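Local coordinates for putative HpcE protein (PDB 6V77), which is of unassigned function but belongs to the fumarylacetoacetate hydrolase (FAH) family, whose fold here carries a zinc ion on a carboxylate cluster, at residues Gly116-Trp120 against Lys252-Ala256; Asp152-Leu158 against Ala170-Phe176. One frame throughout, in Å; residues are numbered along the deposited sequence.

Contact 1: Gly116-Trp120 against Lys252-Ala256; sequences GSVDW and KRFLA
Phe254 lays one face of its ring over the side chain of Ser117. Ser117 CB stands 3.4 Å from the ring centroid, almost on the ring normal, a CH-pi contact over the middle of the six carbons. The hydroxyl stands over the CD2-CE2 bond at the rim of the same face and is hydrogen-bonded to Asp157. At another part of the ring's rim comes Asp119, whose carboxylate plane is perpendicular to the ring, with OD2 4.0 Å from Phe254 CE1. That carboxylate is committed to a salt bridge and to the backbone amides of Gly246 and Met247, so the phenylalanine borders a buried charge without bonding to it.

Beside the ring the backbones join through one nearly straight hydrogen bond, Leu255 N to Val118 O (2.8 Å, 170°). A water that accepts from Val118 N at 2.8 Å also lies within hydrogen-bonding distance of Leu255 O.

Leu255 then wedges between two apolar neighbours. Its CD1 meets Val118 CG1 at 4.0 Å, while CG lies at the edge of the Trp120 indole, 3.8 Å from CE3. With chi1 at 55°, Trp120 CG sits between its own backbone N and carbonyl carbon; this brings the six-membered ring up against the 252-256 chain, where CH2 touches Arg253 CD at 3.8 Å. The indole NE1 bonds to Gly244 O.

The touching parts of the two segments run at 79° to each other, so this is a crossing rather than sheet pairing: in the FAH-family domain, the loop leading to strand 260-265 is fastened across the start of strand 118-128, which continues to the zinc site.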
loop_
_atom_site.group_PDB
_atom_site.type_symbol
_atom_site.label_atom_id
_atom_site.label_comp_id
_atom_site.label_asym_id
_atom_site.label_seq_id
_atom_site.Cartn_x
_atom_site.Cartn_y
_atom_site.Cartn_z
ATOM N N GLY B 116 -22.088 -5.121 -8.320
ATOM C CA GLY B 116 -22.269 -4.424 -7.064
ATOM C C GLY B 116 -22.768 -3.002 -7.267
ATOM O O GLY B 116 -23.499 -2.712 -8.224
ATOM N N SER B 117 -22.394 -2.132 -6.333
ATOM C CA SER B 117 -22.903 -0.765 -6.241
ATOM C C SER B 117 -21.710 0.171 -6.343
ATOM O O SER B 117 -21.071 0.485 -5.331
ATOM C CB SER B 117 -23.667 -0.565 -4.926
ATOM O OG SER B 117 -24.795 -1.426 -4.857
ATOM N N VAL B 118 -21.386 0.609 -7.557
ATOM C CA VAL B 118 -20.170 1.391 -7.774
ATOM C C VAL B 118 -20.496 2.876 -7.660
ATOM O O VAL B 118 -21.394 3.390 -8.338
ATOM C CB VAL B 118 -19.533 1.055 -9.130
ATOM C CG1 VAL B 118 -18.298 1.862 -9.328
ATOM C CG2 VAL B 118 -19.205 -0.454 -9.197
ATOM N N ASP B 119 -19.740 3.565 -6.817
ATOM C CA ASP B 119 -20.049 4.916 -6.392
ATOM C C ASP B 119 -18.873 5.824 -6.733
ATOM O O ASP B 119 -17.726 5.371 -6.801
ATOM C CB ASP B 119 -20.322 4.925 -4.898
ATOM C CG ASP B 119 -21.158 6.089 -4.451
ATOM O OD1 ASP B 119 -21.469 6.986 -5.271
ATOM O OD2 ASP B 119 -21.521 6.083 -3.260
ATOM N N TRP B 120 -19.169 7.106 -6.949
ATOM C CA TRP B 120 -18.191 8.122 -7.332
ATOM C C TRP B 120 -17.774 8.947 -6.119
ATOM O O TRP B 120 -18.560 9.146 -5.188
ATOM C CB TRP B 120 -18.789 9.059 -8.390
ATOM C CG TRP B 120 -20.094 9.692 -7.928
ATOM C CD1 TRP B 120 -20.236 10.860 -7.226
ATOM C CD2 TRP B 120 -21.420 9.167 -8.102
ATOM N NE1 TRP B 120 -21.563 11.098 -6.973
ATOM C CE2 TRP B 120 -22.310 10.072 -7.491
ATOM C CE3 TRP B 120 -21.937 8.022 -8.720
ATOM C CZ2 TRP B 120 -23.681 9.876 -7.481
ATOM C CZ3 TRP B 120 -23.315 7.828 -8.711
ATOM C CH2 TRP B 120 -24.170 8.752 -8.099
ATOM N N LYS B 252 -30.816 5.606 -3.240
ATOM C CA LYS B 252 -29.407 5.461 -3.577
ATOM C C LYS B 252 -29.259 5.294 -5.088
ATOM O O LYS B 252 -30.114 4.698 -5.754
ATOM C CB LYS B 252 -28.802 4.267 -2.833
ATOM C CG LYS B 252 -28.720 4.457 -1.328
ATOM C CD LYS B 252 -28.287 3.165 -0.631
ATOM C CE LYS B 252 -27.748 3.428 0.767
ATOM N NZ LYS B 252 -28.547 4.430 1.528
ATOM N N ARG B 253 -28.195 5.873 -5.636
ATOM C CA ARG B 253 -27.930 5.819 -7.067
ATOM C C ARG B 253 -26.491 5.388 -7.276
ATOM O O ARG B 253 -25.598 5.900 -6.606
ATOM C CB ARG B 253 -28.151 7.182 -7.723
ATOM C CG ARG B 253 -27.807 7.222 -9.196
ATOM C CD ARG B 253 -27.646 8.657 -9.679
ATOM N NE ARG B 253 -27.528 8.715 -11.130
ATOM C CZ ARG B 253 -27.495 9.840 -11.837
ATOM N NH1 ARG B 253 -27.562 11.019 -11.229
ATOM N NH2 ARG B 253 -27.395 9.782 -13.158
ATOM N N PHE B 254 -26.254 4.460 -8.198
ATOM C CA PHE B 254 -24.881 4.058 -8.471
ATOM C C PHE B 254 -24.611 4.142 -9.964
ATOM O O PHE B 254 -25.526 4.300 -10.787
ATOM C CB PHE B 254 -24.615 2.655 -7.906
ATOM C CG PHE B 254 -24.820 2.588 -6.429
ATOM C CD1 PHE B 254 -23.917 3.206 -5.574
ATOM C CD2 PHE B 254 -25.942 1.990 -5.891
ATOM C CE1 PHE B 254 -24.107 3.190 -4.200
ATOM C CE2 PHE B 254 -26.135 1.963 -4.510
ATOM C CZ PHE B 254 -25.205 2.568 -3.669
ATOM N N LEU B 255 -23.333 4.063 -10.315
ATOM C CA LEU B 255 -22.957 4.154 -11.719
ATOM C C LEU B 255 -23.556 2.987 -12.502
ATOM O O LEU B 255 -23.636 1.852 -12.014
ATOM C CB LEU B 255 -21.433 4.191 -11.849
ATOM C CG LEU B 255 -20.867 5.506 -11.312
ATOM C CD1 LEU B 255 -19.375 5.320 -10.925
ATOM C CD2 LEU B 255 -21.058 6.625 -12.331
ATOM N N ALA B 256 -24.047 3.284 -13.695
ATOM C CA ALA B 256 -24.693 2.288 -14.530
ATOM C C ALA B 256 -23.959 2.209 -15.857
ATOM O O ALA B 256 -23.257 3.150 -16.233
ATOM C CB ALA B 256 -26.173 2.637 -14.757
HETATM O O HOH W 1 -22.881 0.010 -9.903
#

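Contact 2: Asp152-Leu158 against Ala170-Phe176; sequences DLSERDL and AKSHAGF. With ZN (zinc ion), chain L; EDO (1,2-ethanediol), chain K; SO4 (sulfate ion), chain O.
Asp152 and Lys171 meet directly beside the zinc ion. Asp152 OD2 binds the metal at 2.4 Å and also accepts from Lys171 NZ at 2.8 Å, the lysine arriving from above the carboxylate plane. A turn at the last torsion of an otherwise extended chain (chi4 -72°) brings NZ to Ser154 OG as well, 2.8 Å away, and to a sulfate oxygen. Arg156 NH1 reaches the same oxygen, SO4 O2, in the plane of its guanidinium, so both cations converge on one anion.

Behind this shell, Ser154 OG donates to Asp152 O, which fixes the hydroxyl as an acceptor for the lysine. Lys99 holds the other carboxylate oxygen of Asp152, and Glu121 pairs with Arg156 NH2.

Backbone bonds set the two chains side by side: Glu155 N to Ala170 O is almost straight (176°), and Leu153 N donates to Phe176 O at 3.2 Å. Between them the Phe176 ring is sandwiched, Leu153 CB near the rim of one face and His173 CB over the centre of the other.

Farther out, Glu155 N-caps helix 156-160, accepting from the amides of Asp157 and Leu158, and a water ties its OE1 to His173 NE2. Glu121, Glu123 and Asp152 complete the protein's share of the zinc site, an acidic triad characteristic of the metal centre in FAH-family proteins.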
loop_
_atom_site.group_PDB
_atom_site.type_symbol
_atom_site.label_atom_id
_atom_site.label_comp_id
_atom_site.label_asym_id
_atom_site.label_seq_id
_atom_site.Cartn_x
_atom_site.Cartn_y
_atom_site.Cartn_z
ATOM N N ASP B 152 -12.041 8.400 -6.099
ATOM C CA ASP B 152 -11.988 7.215 -5.238
ATOM C C ASP B 152 -13.231 6.379 -5.528
ATOM O O ASP B 152 -14.206 6.382 -4.778
ATOM C CB ASP B 152 -11.896 7.598 -3.764
ATOM C CG ASP B 152 -11.841 6.390 -2.854
ATOM O OD1 ASP B 152 -11.630 5.260 -3.357
ATOM O OD2 ASP B 152 -11.988 6.544 -1.631
ATOM N N LEU B 153 -13.195 5.659 -6.652
ATOM C CA LEU B 153 -14.335 4.825 -7.019
ATOM C C LEU B 153 -14.450 3.694 -6.010
ATOM O O LEU B 153 -13.442 3.140 -5.572
ATOM C CB LEU B 153 -14.171 4.274 -8.434
ATOM C CG LEU B 153 -14.120 5.381 -9.489
ATOM C CD1 LEU B 153 -13.685 4.841 -10.840
ATOM C CD2 LEU B 153 -15.519 5.977 -9.603
ATOM N N SER B 154 -15.683 3.360 -5.638
ATOM C CA SER B 154 -15.930 2.519 -4.469
ATOM C C SER B 154 -17.054 1.546 -4.766
ATOM O O SER B 154 -18.174 1.977 -5.048
ATOM C CB SER B 154 -16.299 3.381 -3.252
ATOM O OG SER B 154 -15.331 4.419 -3.030
ATOM N N GLU B 155 -16.788 0.246 -4.638
ATOM C CA GLU B 155 -17.856 -0.747 -4.729
ATOM C C GLU B 155 -18.453 -0.888 -3.328
ATOM O O GLU B 155 -17.885 -1.556 -2.460
ATOM C CB GLU B 155 -17.321 -2.065 -5.291
ATOM C CG GLU B 155 -18.417 -2.972 -5.816
ATOM C CD GLU B 155 -19.236 -3.520 -4.691
ATOM O OE1 GLU B 155 -18.704 -4.370 -3.946
ATOM O OE2 GLU B 155 -20.378 -3.059 -4.509
ATOM N N ARG B 156 -19.626 -0.271 -3.104
ATOM C CA ARG B 156 -20.108 -0.103 -1.733
ATOM C C ARG B 156 -20.514 -1.417 -1.076
ATOM O O ARG B 156 -20.483 -1.506 0.157
ATOM C CB ARG B 156 -21.285 0.865 -1.688
ATOM C CG ARG B 156 -20.936 2.246 -2.209
ATOM C CD ARG B 156 -19.937 2.981 -1.291
ATOM N NE ARG B 156 -19.962 4.407 -1.612
ATOM C CZ ARG B 156 -19.044 5.295 -1.246
ATOM N NH1 ARG B 156 -17.971 4.929 -0.538
ATOM N NH2 ARG B 156 -19.198 6.565 -1.608
ATOM N N ASP B 157 -20.934 -2.426 -1.852
ATOM C CA ASP B 157 -21.349 -3.686 -1.235
ATOM C C ASP B 157 -20.179 -4.324 -0.492
ATOM O O ASP B 157 -20.279 -4.648 0.698
ATOM C CB ASP B 157 -21.901 -4.669 -2.280
ATOM C CG ASP B 157 -23.167 -4.178 -2.956
ATOM O OD1 ASP B 157 -23.769 -3.185 -2.485
ATOM O OD2 ASP B 157 -23.559 -4.798 -3.972
ATOM N N LEU B 158 -19.064 -4.517 -1.193
ATOM C CA LEU B 158 -17.862 -5.058 -0.556
ATOM C C LEU B 158 -17.352 -4.129 0.535
ATOM O O LEU B 158 -16.863 -4.588 1.575
ATOM C CB LEU B 158 -16.776 -5.279 -1.607
ATOM C CG LEU B 158 -15.434 -5.867 -1.141
ATOM C CD1 LEU B 158 -15.666 -7.210 -0.476
ATOM C CD2 LEU B 158 -14.466 -6.006 -2.308
ATOM N N ALA B 170 -12.520 -2.771 -1.733
ATOM C CA ALA B 170 -13.646 -2.261 -2.519
ATOM C C ALA B 170 -13.300 -1.029 -3.337
ATOM O O ALA B 170 -14.024 -0.701 -4.297
ATOM C CB ALA B 170 -14.807 -1.912 -1.593
ATOM N N LYS B 171 -12.244 -0.316 -2.953
ATOM C CA LYS B 171 -11.774 0.874 -3.640
ATOM C C LYS B 171 -10.552 0.594 -4.499
ATOM O O LYS B 171 -9.907 1.536 -4.958
ATOM C CB LYS B 171 -11.481 1.969 -2.622
ATOM C CG LYS B 171 -12.750 2.391 -1.848
ATOM C CD LYS B 171 -12.349 3.138 -0.586
ATOM C CE LYS B 171 -13.535 3.765 0.119
ATOM N NZ LYS B 171 -14.051 4.957 -0.645
ATOM N N SER B 172 -10.261 -0.691 -4.772
ATOM C CA SER B 172 -9.036 -1.074 -5.468
ATOM C C SER B 172 -9.299 -2.013 -6.634
ATOM O O SER B 172 -8.388 -2.727 -7.067
ATOM C CB SER B 172 -8.034 -1.719 -4.498
ATOM O OG SER B 172 -7.716 -0.804 -3.475
ATOM N N HIS B 173 -10.543 -2.072 -7.130
ATOM C CA HIS B 173 -10.783 -2.764 -8.380
ATOM C C HIS B 173 -9.977 -2.116 -9.495
ATOM O O HIS B 173 -9.511 -0.986 -9.372
ATOM C CB HIS B 173 -12.269 -2.712 -8.747
ATOM C CG HIS B 173 -13.124 -3.598 -7.904
ATOM N ND1 HIS B 173 -13.459 -4.883 -8.279
ATOM C CD2 HIS B 173 -13.738 -3.380 -6.717
ATOM C CE1 HIS B 173 -14.241 -5.419 -7.358
ATOM N NE2 HIS B 173 -14.431 -4.526 -6.402
ATOM N N ALA B 174 -9.824 -2.831 -10.605
ATOM C CA ALA B 174 -9.083 -2.264 -11.732
ATOM C C ALA B 174 -9.661 -0.912 -12.131
ATOM O O ALA B 174 -10.872 -0.781 -12.342
ATOM C CB ALA B 174 -9.125 -3.215 -12.927
ATOM N N GLY B 175 -8.786 0.086 -12.228
ATOM C CA GLY B 175 -9.151 1.420 -12.649
ATOM C C GLY B 175 -9.916 2.226 -11.631
ATOM O O GLY B 175 -10.415 3.302 -11.975
ATOM N N PHE B 176 -10.024 1.750 -10.393
ATOM C CA PHE B 176 -10.754 2.508 -9.380
ATOM C C PHE B 176 -9.975 3.674 -8.774
ATOM O O PHE B 176 -10.545 4.393 -7.945
ATOM C CB PHE B 176 -11.246 1.578 -8.260
ATOM C CG PHE B 176 -12.623 0.962 -8.524
ATOM C CD1 PHE B 176 -13.078 0.752 -9.828
ATOM C CD2 PHE B 176 -13.450 0.587 -7.467
ATOM C CE1 PHE B 176 -14.334 0.178 -10.079
ATOM C CE2 PHE B 176 -14.718 -0.005 -7.706
ATOM C CZ PHE B 176 -15.160 -0.184 -9.015
HETATM ZN ZN ZN L . -12.747 8.525 -0.552
HETATM C C1 EDO K . -12.246 -7.256 -11.174
HETATM O O1 EDO K . -13.242 -6.801 -10.242
HETATM C C2 EDO K . -11.145 -6.210 -11.389
HETATM O O2 EDO K . -10.935 -5.480 -10.171
HETATM S S SO4 O . -15.574 6.873 2.139
HETATM O O1 SO4 O . -16.744 7.657 2.517
HETATM O O2 SO4 O . -15.931 5.811 1.197
HETATM O O3 SO4 O . -14.564 7.724 1.506
HETATM O O4 SO4 O . -14.975 6.302 3.345
HETATM O O HOH W 2 -16.389 -5.482 -5.046
HETATM O O HOH W 3 -10.721 8.666 0.150
#

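The centres of contacts 1 and 2 lie about 10 Å apart, on the same side of the chain's centre and both within the FAH-family domain. Residues 152-176 fall between the two partners of contact 1 in the sequence. Strands 118-128 and 144-155 follow one another and pair antiparallel in the large mixed sheet, so residues 116-120 and 152-158 are direct neighbours. Arg156 joins them, its NE in a salt bridge with Asp119 OD2 (2.8 Å) and its backbone paired with Ser117. The strands also bring Glu121, Glu123 and Asp152 together around zinc, with contact 1 at the outer end and contact 2 reaching the metal.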